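Local coordinates for Co-chaperone DjlA N-terminal domain-containing protein (Porphyromonas gingivalis, PDB 2H5N) that is of unknown function but binds a magnesium ion and has the all-helical fold of the TerB family, to which the N-terminal domain of the co-chaperone DjlA is probably related, at residues 15-20 against 81-86; 24-29 against 63-68; 48-53 against 88-93; 107-112 against 119-124. All blocks are in the same frame, centred on the assembly; numbering follows the deposited sequence. Where two conformers were deposited one is given.

Interaction 1: residues 15-20 against 81-86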
loop_
_atom_site.group_PDB
_atom_site.type_symbol
_atom_site.label_atom_id
_atom_site.label_comp_id
_atom_site.label_asym_id
_atom_site.label_seq_id
_atom_site.Cartn_x
_atom_site.Cartn_y
_atom_site.Cartn_z
ATOM N N GLY A 15 17.045 17.587 7.147
ATOM C CA GLY A 15 16.846 16.318 6.473
ATOM C C GLY A 15 15.739 15.448 7.057
ATOM O O GLY A 15 14.974 14.837 6.307
ATOM N N GLN A 16 15.633 15.351 8.383
ATOM C CA GLN A 16 14.565 14.496 8.936
ATOM C C GLN A 16 13.179 15.169 8.861
ATOM O O GLN A 16 12.176 14.481 8.750
ATOM C CB GLN A 16 14.918 13.859 10.313
ATOM C CG GLN A 16 14.971 14.781 11.528
ATOM C CD GLN A 16 15.623 14.142 12.777
ATOM O OE1 GLN A 16 15.276 13.024 13.202
ATOM N NE2 GLN A 16 16.563 14.859 13.369
ATOM N N GLU A 17 13.133 16.503 8.866
ATOM C CA GLU A 17 11.870 17.218 8.606
ATOM C C GLU A 17 11.396 17.016 7.175
ATOM O O GLU A 17 10.221 16.747 6.966
ATOM C CB GLU A 17 11.979 18.713 8.903
ATOM C CG GLU A 17 11.880 19.042 10.407
ATOM C CD GLU A 17 12.353 20.471 10.746
ATOM O OE1 GLU A 17 13.119 21.079 9.936
ATOM O OE2 GLU A 17 11.985 20.984 11.833
ATOM N N LEU A 18 12.308 17.106 6.202
ATOM C CA LEU A 18 11.987 16.834 4.818
ATOM C C LEU A 18 11.487 15.407 4.597
ATOM O O LEU A 18 10.535 15.190 3.859
ATOM C CB LEU A 18 13.229 17.087 3.942
ATOM C CG LEU A 18 13.634 18.566 3.732
ATOM C CD1 LEU A 18 14.970 18.638 2.940
ATOM C CD2 LEU A 18 12.572 19.352 2.970
ATOM N N THR A 19 12.157 14.431 5.224
ATOM C CA THR A 19 11.736 13.039 5.188
ATOM C C THR A 19 10.313 12.919 5.771
ATOM O O THR A 19 9.472 12.177 5.251
ATOM C CB THR A 19 12.754 12.179 6.001
ATOM O OG1 THR A 19 14.081 12.365 5.448
ATOM C CG2 THR A 19 12.404 10.729 5.928
ATOM N N ALA A 20 10.061 13.637 6.863
ATOM C CA ALA A 20 8.738 13.654 7.507
ATOM C C ALA A 20 7.629 14.195 6.615
ATOM O O ALA A 20 6.513 13.635 6.578
ATOM C CB ALA A 20 8.799 14.443 8.835
ATOM N N GLU A 81 4.545 27.962 13.328
ATOM C CA GLU A 81 3.323 28.054 12.526
ATOM C C GLU A 81 3.551 28.378 11.047
ATOM O O GLU A 81 2.790 27.923 10.199
ATOM C CB GLU A 81 2.331 29.051 13.119
ATOM C CG GLU A 81 1.831 28.701 14.521
ATOM C CD GLU A 81 1.107 27.378 14.583
ATOM O OE1 GLU A 81 0.385 27.035 13.633
ATOM O OE2 GLU A 81 1.262 26.681 15.604
ATOM N N GLU A 82 4.579 29.150 10.728
ATOM C CA GLU A 82 4.849 29.486 9.317
ATOM C C GLU A 82 5.171 28.229 8.496
ATOM O O GLU A 82 4.665 28.038 7.378
ATOM C CB GLU A 82 5.931 30.575 9.177
ATOM C CG GLU A 82 6.459 30.797 7.743
ATOM C CD GLU A 82 6.375 32.243 7.201
ATOM O OE1 GLU A 82 5.310 32.616 6.630
ATOM O OE2 GLU A 82 7.376 33.002 7.274
ATOM N N ARG A 83 6.013 27.379 9.047
ATOM C CA ARG A 83 6.387 26.140 8.373
ATOM C C ARG A 83 5.229 25.152 8.317
ATOM O O ARG A 83 4.991 24.589 7.268
ATOM C CB ARG A 83 7.704 25.581 8.952
ATOM C CG ARG A 83 8.908 26.358 8.343
ATOM C CD ARG A 83 10.272 25.811 8.728
ATOM N NE ARG A 83 10.324 25.383 10.140
ATOM C CZ ARG A 83 11.022 24.335 10.592
ATOM N NH1 ARG A 83 10.988 24.007 11.877
ATOM N NH2 ARG A 83 11.742 23.594 9.773
ATOM N N LYS A 84 4.436 25.052 9.399
ATOM C CA LYS A 84 3.210 24.263 9.384
ATOM C C LYS A 84 2.235 24.664 8.262
ATOM O O LYS A 84 1.633 23.800 7.621
ATOM C CB LYS A 84 2.490 24.333 10.750
ATOM C CG LYS A 84 3.108 23.454 11.777
ATOM C CD LYS A 84 2.327 23.500 13.089
ATOM C CE LYS A 84 2.904 22.505 14.063
ATOM N NZ LYS A 84 1.914 22.084 15.161
ATOM N N LYS A 85 2.067 25.966 8.061
ATOM C CA LYS A 85 1.192 26.506 7.030
ATOM C C LYS A 85 1.640 26.077 5.624
ATOM O O LYS A 85 0.831 25.716 4.758
ATOM C CB LYS A 85 1.135 28.045 7.154
ATOM C CG LYS A 85 0.546 28.763 5.963
ATOM C CD LYS A 85 0.533 30.270 6.159
ATOM C CE LYS A 85 -0.165 30.954 5.006
ATOM N NZ LYS A 85 0.777 31.475 3.964
ATOM N N TYR A 86 2.948 26.115 5.418
ATOM C CA TYR A 86 3.545 25.715 4.174
ATOM C C TYR A 86 3.368 24.196 3.968
ATOM O O TYR A 86 2.967 23.738 2.886
ATOM C CB TYR A 86 5.016 26.060 4.240
ATOM C CG TYR A 86 5.626 26.222 2.889
ATOM C CD1 TYR A 86 6.438 25.221 2.351
ATOM C CD2 TYR A 86 5.380 27.372 2.124
ATOM C CE1 TYR A 86 6.988 25.340 1.101
ATOM C CE2 TYR A 86 5.952 27.507 0.851
ATOM C CZ TYR A 86 6.755 26.486 0.363
ATOM O OH TYR A 86 7.345 26.598 -0.875
#
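The carboxylate of E17 meets the end of the R83 guanidinium group, the two side chains reaching toward each other from helix 15-30 and helix 81-94 and crossing at about a right angle. This is an end-on, two-pronged salt bridge: R83 NH2 donates to E17 OE1 at 2.9 Å, and R83 NH1 donates to E17 OE2 over a longer 3.2 Å. The pairing is not coplanar, because the carboxylate and guanidinium planes stand 61° apart. E17 OE1 lies at the edge of the guanidinium group, close to its plane, yet both carboxylate oxygens are approached from above their own plane. Neither bond is straight, the N-H...O angle being 153° at R83 NH2.

In E17, CG sits beside the backbone N (chi1 -79°) and the chain then runs extended toward its partner; R83 instead bends at chi3, which turns its end across the path of the carboxylate. The backbones stay well separated, with E17 CA and R83 CA 10.5 Å apart, and the two side chains bridge the gap. Each end has a second partner: E17 OE1 also accepts from S14 N, just before the helix, while R83 NE forms a salt bridge with D80. These extra bonds limit rotation of both groups, and the two acidic groups, D80 and E17, probably balance the arginine's charge and hold its orientation. Lying near the surface, the pair is an interhelical salt bridge that ties the first turn of helix 15-30 to the first turn of helix 81-94 in the all-helical TerB fold.

Interaction 2: residues 24-29 against 63-68. With MG (magnesium ion), chain E.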
loop_
_atom_site.group_PDB
_atom_site.type_symbol
_atom_site.label_atom_id
_atom_site.label_comp_id
_atom_site.label_asym_id
_atom_site.label_seq_id
_atom_site.Cartn_x
_atom_site.Cartn_y
_atom_site.Cartn_z
ATOM N N MET A 24 4.390 12.073 5.205
ATOM C CA MET A 24 2.998 12.507 5.380
ATOM C C MET A 24 2.237 12.502 4.054
ATOM O O MET A 24 1.099 12.051 3.988
ATOM C CB MET A 24 2.915 13.860 6.117
ATOM C CG MET A 24 3.416 13.783 7.613
ATOM S SD MET A 24 2.383 12.718 8.677
ATOM C CE MET A 24 3.228 11.129 8.467
ATOM N N ALA A 25 2.911 12.932 2.997
ATOM C CA ALA A 25 2.365 13.001 1.646
ATOM C C ALA A 25 2.086 11.629 1.071
ATOM O O ALA A 25 1.022 11.406 0.479
ATOM C CB ALA A 25 3.321 13.780 0.738
ATOM N N LYS A 26 3.042 10.715 1.222
ATOM C CA LYS A 26 2.810 9.298 0.930
ATOM C C LYS A 26 1.601 8.675 1.680
ATOM O O LYS A 26 0.769 7.964 1.093
ATOM C CB LYS A 26 4.068 8.515 1.216
ATOM C CG LYS A 26 5.083 8.496 0.045
ATOM C CD LYS A 26 6.345 7.744 0.481
ATOM C CE LYS A 26 7.354 7.719 -0.612
ATOM N NZ LYS A 26 8.465 6.706 -0.414
ATOM N N SER A 27 1.538 8.898 2.977
ATOM C CA SER A 27 0.498 8.309 3.794
ATOM C C SER A 27 -0.854 8.815 3.322
ATOM O O SER A 27 -1.797 8.039 3.193
ATOM C CB SER A 27 0.717 8.648 5.276
ATOM O OG SER A 27 2.043 8.336 5.695
ATOM N N MET A 28 -0.957 10.124 3.080
ATOM C CA MET A 28 -2.223 10.731 2.625
ATOM C C MET A 28 -2.699 10.128 1.296
ATOM O O MET A 28 -3.857 9.689 1.223
ATOM C CB MET A 28 -2.117 12.260 2.572
ATOM C CG MET A 28 -3.374 13.051 2.132
ATOM S SD MET A 28 -3.162 14.845 2.047
ATOM C CE MET A 28 -2.030 14.933 0.651
ATOM N N VAL A 29 -1.803 10.051 0.294
ATOM C CA VAL A 29 -2.151 9.537 -1.050
ATOM C C VAL A 29 -2.361 8.013 -1.114
ATOM O O VAL A 29 -3.079 7.533 -1.989
ATOM C CB VAL A 29 -1.130 9.967 -2.231
ATOM C CG1 VAL A 29 -1.054 11.474 -2.402
ATOM C CG2 VAL A 29 0.248 9.418 -2.040
ATOM N N ALA A 63 14.790 7.643 2.253
ATOM C CA ALA A 63 14.901 7.818 3.709
ATOM C C ALA A 63 13.543 7.708 4.402
ATOM O O ALA A 63 13.468 7.244 5.546
ATOM C CB ALA A 63 15.542 9.150 4.061
ATOM N N SER A 64 12.476 8.129 3.715
ATOM C CA SER A 64 11.130 8.082 4.294
ATOM C C SER A 64 10.644 6.649 4.640
ATOM O O SER A 64 9.858 6.453 5.609
ATOM C CB SER A 64 10.117 8.875 3.430
ATOM O OG SER A 64 9.768 8.173 2.243
ATOM N N ASP A 65 11.130 5.658 3.884
ATOM C CA ASP A 65 10.781 4.259 4.149
ATOM C C ASP A 65 11.438 3.700 5.418
ATOM O O ASP A 65 11.035 2.658 5.906
ATOM C CB ASP A 65 11.130 3.325 2.963
ATOM C CG ASP A 65 10.620 3.831 1.624
ATOM O OD1 ASP A 65 9.425 4.193 1.505
ATOM O OD2 ASP A 65 11.420 3.855 0.673
ATOM N N SER A 66 12.476 4.348 5.925
ATOM C CA SER A 66 13.125 3.850 7.139
ATOM C C SER A 66 12.586 4.518 8.405
ATOM O O SER A 66 13.064 4.228 9.511
ATOM C CB SER A 66 14.646 4.018 7.065
ATOM O OG SER A 66 15.018 5.388 7.169
ATOM N N ILE A 67 11.621 5.428 8.264
ATOM C CA ILE A 67 11.048 6.042 9.444
ATOM C C ILE A 67 9.580 5.720 9.589
ATOM O O ILE A 67 8.870 5.532 8.610
ATOM C CB ILE A 67 11.285 7.577 9.570
ATOM C CG1 ILE A 67 10.580 8.352 8.443
ATOM C CG2 ILE A 67 12.801 7.896 9.825
ATOM C CD1 ILE A 67 9.876 9.648 8.931
ATOM N N GLU A 68 9.146 5.656 10.835
ATOM C CA GLU A 68 7.758 5.472 11.177
ATOM C C GLU A 68 6.895 6.715 10.860
ATOM O O GLU A 68 7.279 7.861 11.140
ATOM C CB GLU A 68 7.662 5.163 12.673
ATOM C CG GLU A 68 8.402 3.897 13.135
ATOM C CD GLU A 68 7.840 2.645 12.504
ATOM O OE1 GLU A 68 6.593 2.499 12.503
ATOM O OE2 GLU A 68 8.639 1.814 12.000
HETATM MG MG MG E . -4.811 6.955 -3.607
#
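The backbone of 24-29 is regular helix, whereas 63-68 leaves the last turn of helix 54-64 through a type I turn from S64 to I67, and the closest alpha carbons, K26 CA and S64 CA, are 9.1 Å apart. K26 spans that distance. Its chain is extended beyond CG, with chi2 at 177°, which brings the ammonium group up to the side chains of S64 and D65. K26 NZ forms a salt bridge with D65 OD1 at 3.3 Å, a weak hydrogen bond, and the two side chains cross at about a right angle. S64 OG also lies 3.3 Å from K26 NZ; its hydroxyl has its main partner in L61 O, within its own helix.

The contact thus joins the later half of helix 15-30 to the C-terminal end of helix 54-64 in the helical bundle of the TerB family. It also borders a subunit interface: I35 O of a third subunit is a weak partner of K26 NZ, and K34 of the same subunit packs on D65.

Within the turn, S66 folds back on A63. A63 O accepts from S66 OG at 2.9 Å and from S66 N at 3.1 Å, and is thus gripped twice, by the hydroxyl and by the backbone N of one residue. At the other end of 24-29, V29 O binds the magnesium ion at 2.4 Å, and D32 OD1 and K34 O supply the further protein ligands.

Interaction 3: residues 48-53 against 88-93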
loop_
_atom_site.group_PDB
_atom_site.type_symbol
_atom_site.label_atom_id
_atom_site.label_comp_id
_atom_site.label_asym_id
_atom_site.label_seq_id
_atom_site.Cartn_x
_atom_site.Cartn_y
_atom_site.Cartn_z
ATOM N N MET A 48 10.115 19.982 -4.296
ATOM C CA MET A 48 11.261 20.805 -4.603
ATOM C C MET A 48 11.128 22.231 -4.050
ATOM O O MET A 48 12.138 22.865 -3.726
ATOM C CB MET A 48 11.425 20.851 -6.098
ATOM C CG MET A 48 11.368 19.477 -6.659
ATOM S SD MET A 48 13.015 19.119 -7.131
ATOM C CE MET A 48 12.881 19.814 -8.772
ATOM N N ARG A 49 9.895 22.720 -3.905
ATOM C CA ARG A 49 9.687 24.082 -3.399
ATOM C C ARG A 49 10.163 24.207 -1.968
ATOM O O ARG A 49 10.275 25.310 -1.448
ATOM C CB ARG A 49 8.231 24.494 -3.489
ATOM C CG ARG A 49 7.714 24.541 -4.900
ATOM C CD ARG A 49 7.367 25.913 -5.255
ATOM N NE ARG A 49 6.866 25.981 -6.617
ATOM C CZ ARG A 49 6.687 27.116 -7.278
ATOM N NH1 ARG A 49 6.227 27.080 -8.521
ATOM N NH2 ARG A 49 6.972 28.282 -6.700
ATOM N N PHE A 50 10.466 23.070 -1.355
ATOM C CA PHE A 50 10.992 23.020 0.024
ATOM C C PHE A 50 12.489 23.267 0.118
ATOM O O PHE A 50 13.053 23.279 1.223
ATOM C CB PHE A 50 10.606 21.714 0.705
ATOM C CG PHE A 50 9.177 21.690 1.163
ATOM C CD1 PHE A 50 8.823 22.234 2.384
ATOM C CD2 PHE A 50 8.183 21.141 0.363
ATOM C CE1 PHE A 50 7.498 22.201 2.825
ATOM C CE2 PHE A 50 6.861 21.116 0.774
ATOM C CZ PHE A 50 6.507 21.654 2.003
ATOM N N GLY A 51 13.120 23.421 -1.044
ATOM C CA GLY A 51 14.457 23.957 -1.139
ATOM C C GLY A 51 15.546 22.952 -1.365
ATOM O O GLY A 51 16.671 23.132 -0.906
ATOM N N ILE A 52 15.219 21.881 -2.069
ATOM C CA ILE A 52 16.225 20.860 -2.404
ATOM C C ILE A 52 16.474 20.790 -3.906
ATOM O O ILE A 52 15.616 21.184 -4.697
ATOM C CB ILE A 52 15.841 19.443 -1.927
ATOM C CG1 ILE A 52 14.529 18.973 -2.587
ATOM C CG2 ILE A 52 15.883 19.363 -0.424
ATOM C CD1 ILE A 52 13.281 19.109 -1.698
ATOM N N LEU A 53 17.629 20.240 -4.269
ATOM C CA LEU A 53 17.964 19.930 -5.657
ATOM C C LEU A 53 17.372 18.583 -6.104
ATOM O O LEU A 53 17.233 17.659 -5.292
ATOM C CB LEU A 53 19.479 19.964 -5.843
ATOM C CG LEU A 53 20.090 21.250 -6.405
ATOM C CD1 LEU A 53 20.738 20.997 -7.787
ATOM C CD2 LEU A 53 19.085 22.428 -6.461
ATOM N N ALA A 88 0.978 22.306 5.323
ATOM C CA ALA A 88 -0.463 22.135 5.021
ATOM C C ALA A 88 -0.820 22.546 3.580
ATOM O O ALA A 88 -1.674 21.928 2.936
ATOM C CB ALA A 88 -1.349 22.909 6.023
ATOM N N SER A 89 -0.181 23.598 3.079
ATOM C CA SER A 89 -0.515 24.101 1.739
ATOM C C SER A 89 -0.104 23.064 0.730
ATOM O O SER A 89 -0.855 22.761 -0.185
ATOM C CB SER A 89 0.113 25.485 1.450
ATOM O OG SER A 89 -0.236 26.387 2.489
ATOM N N TYR A 90 1.071 22.497 0.951
ATOM C CA TYR A 90 1.655 21.442 0.129
ATOM C C TYR A 90 0.759 20.203 0.081
ATOM O O TYR A 90 0.467 19.665 -0.984
ATOM C CB TYR A 90 3.033 21.072 0.703
ATOM C CG TYR A 90 3.642 19.813 0.116
ATOM C CD1 TYR A 90 3.963 19.746 -1.243
ATOM C CD2 TYR A 90 3.901 18.677 0.920
ATOM C CE1 TYR A 90 4.515 18.615 -1.782
ATOM C CE2 TYR A 90 4.485 17.532 0.374
ATOM C CZ TYR A 90 4.790 17.507 -0.980
ATOM O OH TYR A 90 5.363 16.389 -1.576
ATOM N N LEU A 91 0.281 19.775 1.248
ATOM C CA LEU A 91 -0.545 18.602 1.303
ATOM C C LEU A 91 -1.854 18.868 0.567
ATOM O O LEU A 91 -2.355 18.000 -0.115
ATOM C CB LEU A 91 -0.737 18.120 2.737
ATOM C CG LEU A 91 0.513 17.502 3.402
ATOM C CD1 LEU A 91 0.264 17.350 4.874
ATOM C CD2 LEU A 91 0.936 16.138 2.768
ATOM N N GLY A 92 -2.336 20.108 0.638
ATOM C CA GLY A 92 -3.576 20.493 0.054
ATOM C C GLY A 92 -3.577 20.577 -1.450
ATOM O O GLY A 92 -4.611 20.298 -2.079
ATOM N N VAL A 93 -2.443 20.955 -2.032
ATOM C CA VAL A 93 -2.347 21.031 -3.478
ATOM C C VAL A 93 -2.082 19.691 -4.151
ATOM O O VAL A 93 -2.368 19.561 -5.343
ATOM C CB VAL A 93 -1.291 22.063 -3.969
ATOM C CG1 VAL A 93 -1.494 23.422 -3.281
ATOM C CG2 VAL A 93 0.095 21.536 -3.773
#
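Aromatic stacking carries this contact, with F50 in the loop after helix 37-47 presenting its edge to the face of Y90 on helix 81-94. The ring planes are inclined at 84° and the centroids lie 5.1 Å apart, a T-shaped arrangement. The pair is displaced from the ring centre: F50 CE2 stands over the root of the tyrosine ring, 3.5 Å from Y90 CG, and is 3.8 Å from Y90 CD1. CG of Y90 lies opposite its own backbone N (chi1 169°), which swings the ring out from the helix toward the phenylalanine.

Apolar packing continues the contact down the tyrosine side chain. F50 CZ reaches Y90 CB at 3.8 Å, and this methylene lies in the plane of the phenylalanine ring, at its edge. The same phenylalanine makes edge-to-face pairs with Y86 and F13, while I21 of helix 15-30 packs against both F50 and Y90.

Hydrogen bonding serves the contact from outside. Y90 OH bonds to M43 O on helix 37-47, so the tyrosine joins two helices as well as meeting the loop, and the polar end of the ring is tied in place. Within the loop, G51 N bonds to M48 O at 2.9 Å, and G51 itself adopts a positive phi of 102° as the chain turns away after F50. The result is a buried aromatic cluster that packs the loop between helices 37-47 and 54-64 onto helix 81-94 in the core of the TerB helical fold.

Interaction 4: residues 107-112 against 119-124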
loop_
_atom_site.group_PDB
_atom_site.type_symbol
_atom_site.label_atom_id
_atom_site.label_comp_id
_atom_site.label_asym_id
_atom_site.label_seq_id
_atom_site.Cartn_x
_atom_site.Cartn_y
_atom_site.Cartn_z
ATOM N N ALA A 107 -11.478 15.609 3.268
ATOM C CA ALA A 107 -11.484 14.935 4.551
ATOM C C ALA A 107 -10.128 14.347 4.920
ATOM O O ALA A 107 -9.737 14.374 6.082
ATOM C CB ALA A 107 -12.606 13.842 4.616
ATOM N N LEU A 108 -9.421 13.784 3.941
ATOM C CA LEU A 108 -8.119 13.178 4.207
ATOM C C LEU A 108 -7.070 14.222 4.566
ATOM O O LEU A 108 -6.232 14.010 5.474
ATOM C CB LEU A 108 -7.629 12.365 3.020
ATOM C CG LEU A 108 -8.335 11.036 2.760
ATOM C CD1 LEU A 108 -7.930 10.497 1.374
ATOM C CD2 LEU A 108 -8.013 10.056 3.864
ATOM N N TRP A 109 -7.116 15.326 3.831
ATOM C CA TRP A 109 -6.287 16.488 4.084
ATOM C C TRP A 109 -6.658 17.087 5.449
ATOM O O TRP A 109 -5.786 17.377 6.233
ATOM C CB TRP A 109 -6.417 17.474 2.895
ATOM C CG TRP A 109 -5.712 18.776 3.054
ATOM C CD1 TRP A 109 -4.495 18.979 3.646
ATOM C CD2 TRP A 109 -6.137 20.066 2.557
ATOM N NE1 TRP A 109 -4.158 20.311 3.579
ATOM C CE2 TRP A 109 -5.144 20.997 2.920
ATOM C CE3 TRP A 109 -7.280 20.525 1.872
ATOM C CZ2 TRP A 109 -5.253 22.360 2.637
ATOM C CZ3 TRP A 109 -7.388 21.884 1.590
ATOM C CH2 TRP A 109 -6.368 22.779 1.944
ATOM N N THR A 110 -7.943 17.146 5.802
ATOM C CA THR A 110 -8.314 17.685 7.112
ATOM C C THR A 110 -7.784 16.777 8.212
ATOM O O THR A 110 -7.182 17.272 9.205
ATOM C CB THR A 110 -9.823 17.827 7.273
ATOM O OG1 THR A 110 -10.319 18.754 6.321
ATOM C CG2 THR A 110 -10.141 18.341 8.602
ATOM N N LEU A 111 -7.966 15.459 8.049
ATOM C CA LEU A 111 -7.516 14.533 9.116
ATOM C C LEU A 111 -6.015 14.603 9.387
ATOM O O LEU A 111 -5.618 14.713 10.545
ATOM C CB LEU A 111 -7.998 13.090 8.877
ATOM C CG LEU A 111 -7.514 11.990 9.837
ATOM C CD1 LEU A 111 -8.015 12.203 11.283
ATOM C CD2 LEU A 111 -7.946 10.596 9.298
ATOM N N ILE A 112 -5.185 14.565 8.329
ATOM C CA ILE A 112 -3.716 14.639 8.492
ATOM C C ILE A 112 -3.290 15.963 9.097
ATOM O O ILE A 112 -2.441 16.012 9.980
ATOM C CB ILE A 112 -2.945 14.334 7.176
ATOM C CG1 ILE A 112 -1.448 14.078 7.429
ATOM C CG2 ILE A 112 -3.092 15.456 6.200
ATOM C CD1 ILE A 112 -0.816 13.007 6.500
ATOM N N PRO A 119 -2.615 24.322 10.285
ATOM C CA PRO A 119 -3.802 25.192 10.252
ATOM C C PRO A 119 -4.768 24.770 9.147
ATOM O O PRO A 119 -4.342 24.204 8.121
ATOM C CB PRO A 119 -3.209 26.557 9.946
ATOM C CG PRO A 119 -2.027 26.235 9.067
ATOM C CD PRO A 119 -1.428 25.006 9.738
ATOM N N THR A 120 -6.061 24.993 9.370
ATOM C CA THR A 120 -7.062 24.720 8.344
ATOM C C THR A 120 -7.036 25.873 7.354
ATOM O O THR A 120 -6.811 27.027 7.734
ATOM C CB THR A 120 -8.517 24.453 8.912
ATOM O OG1 THR A 120 -9.299 25.656 8.920
ATOM C CG2 THR A 120 -8.494 23.858 10.283
ATOM N N MET A 121 -7.210 25.542 6.080
ATOM C CA MET A 121 -7.290 26.517 5.005
ATOM C C MET A 121 -8.147 25.920 3.876
ATOM O O MET A 121 -8.366 24.704 3.805
ATOM C CB MET A 121 -5.886 26.902 4.493
ATOM C CG MET A 121 -5.062 25.734 3.971
ATOM S SD MET A 121 -3.386 26.063 3.364
ATOM C CE MET A 121 -2.505 26.287 4.878
ATOM N N THR A 122 -8.653 26.782 3.004
ATOM C CA THR A 122 -9.297 26.314 1.767
ATOM C C THR A 122 -8.216 25.916 0.769
ATOM O O THR A 122 -7.047 26.279 0.923
ATOM C CB THR A 122 -10.165 27.385 1.123
ATOM O OG1 THR A 122 -9.319 28.404 0.595
ATOM C CG2 THR A 122 -11.101 27.999 2.152
ATOM N N VAL A 123 -8.642 25.194 -0.264
ATOM C CA VAL A 123 -7.744 24.670 -1.267
ATOM C C VAL A 123 -7.181 25.844 -2.098
ATOM O O VAL A 123 -6.032 25.789 -2.560
ATOM C CB VAL A 123 -8.444 23.541 -2.088
ATOM C CG1 VAL A 123 -9.761 24.036 -2.733
ATOM C CG2 VAL A 123 -7.497 22.924 -3.114
ATOM N N MET A 124 -7.992 26.906 -2.252
ATOM C CA MET A 124 -7.563 28.156 -2.875
ATOM C C MET A 124 -6.375 28.773 -2.129
ATOM O O MET A 124 -5.365 29.105 -2.761
ATOM C CB MET A 124 -8.727 29.154 -2.960
ATOM C CG MET A 124 -8.354 30.559 -3.483
ATOM S SD MET A 124 -9.748 31.565 -4.061
ATOM C CE MET A 124 -10.186 30.798 -5.631
#
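W109 points its six-membered ring at the short loop between the last two helices of the TerB fold, helix 103-116 and helix 123-130, and meets M121 with its side chain at about a right angle to the methionine. The indole CG is placed opposite the backbone N of W109 (chi1 175°), carrying the ring away from its own helix and toward the loop that joins the two. There W109 CZ2 packs 3.6 Å from M121 CG, the methylene rather than the sulfur making the approach. With chi1 at 59°, M121 CG is set between its own backbone N and carbonyl carbon, which brings it to the indole.

Beside this contact the far end of the indole meets backbone. W109 CH2 comes within 3.3 Å of M121 O, which lies obliquely to the ring, and 3.7 Å from T122 O, near the ring plane at its edge. V123, the first residue of helix 123-130, adds its CB 4.2 Å from W109 CZ3. Just before it, T122 occupies the N-cap position and its side chain caps a backbone N of the new helix.

The contact is therefore packing of one large side chain against both side chains and backbone carbonyls of the loop leading into helix 123-130, with L91 of helix 81-94 and A126 of helix 123-130 also touching the indole. Its polar atom is used too, W109 NE1 giving a weak hydrogen bond to A88 O.

In the fold
Helix 81-94 is shared by interactions 1 and 3: it supplies R83 to the first and Y90 to the second, their centres about 9 Å apart, and its residues G92 and A88 pack on W109 and M121 of interaction 4. Interactions 1 and 3 also meet where Y86 CD1 approaches F50 CE1 at 3.2 Å. Helix 15-30 links interaction 1 to interaction 2, T19 CG2 packing 3.4 Å from S64 CA. Interaction 2 holds the magnesium ligand V29; the side chains of Y90 and W109 come within about 8 Å and 10 Å of that residue's side chain. Interactions 2 and 4 both touch the second subunit.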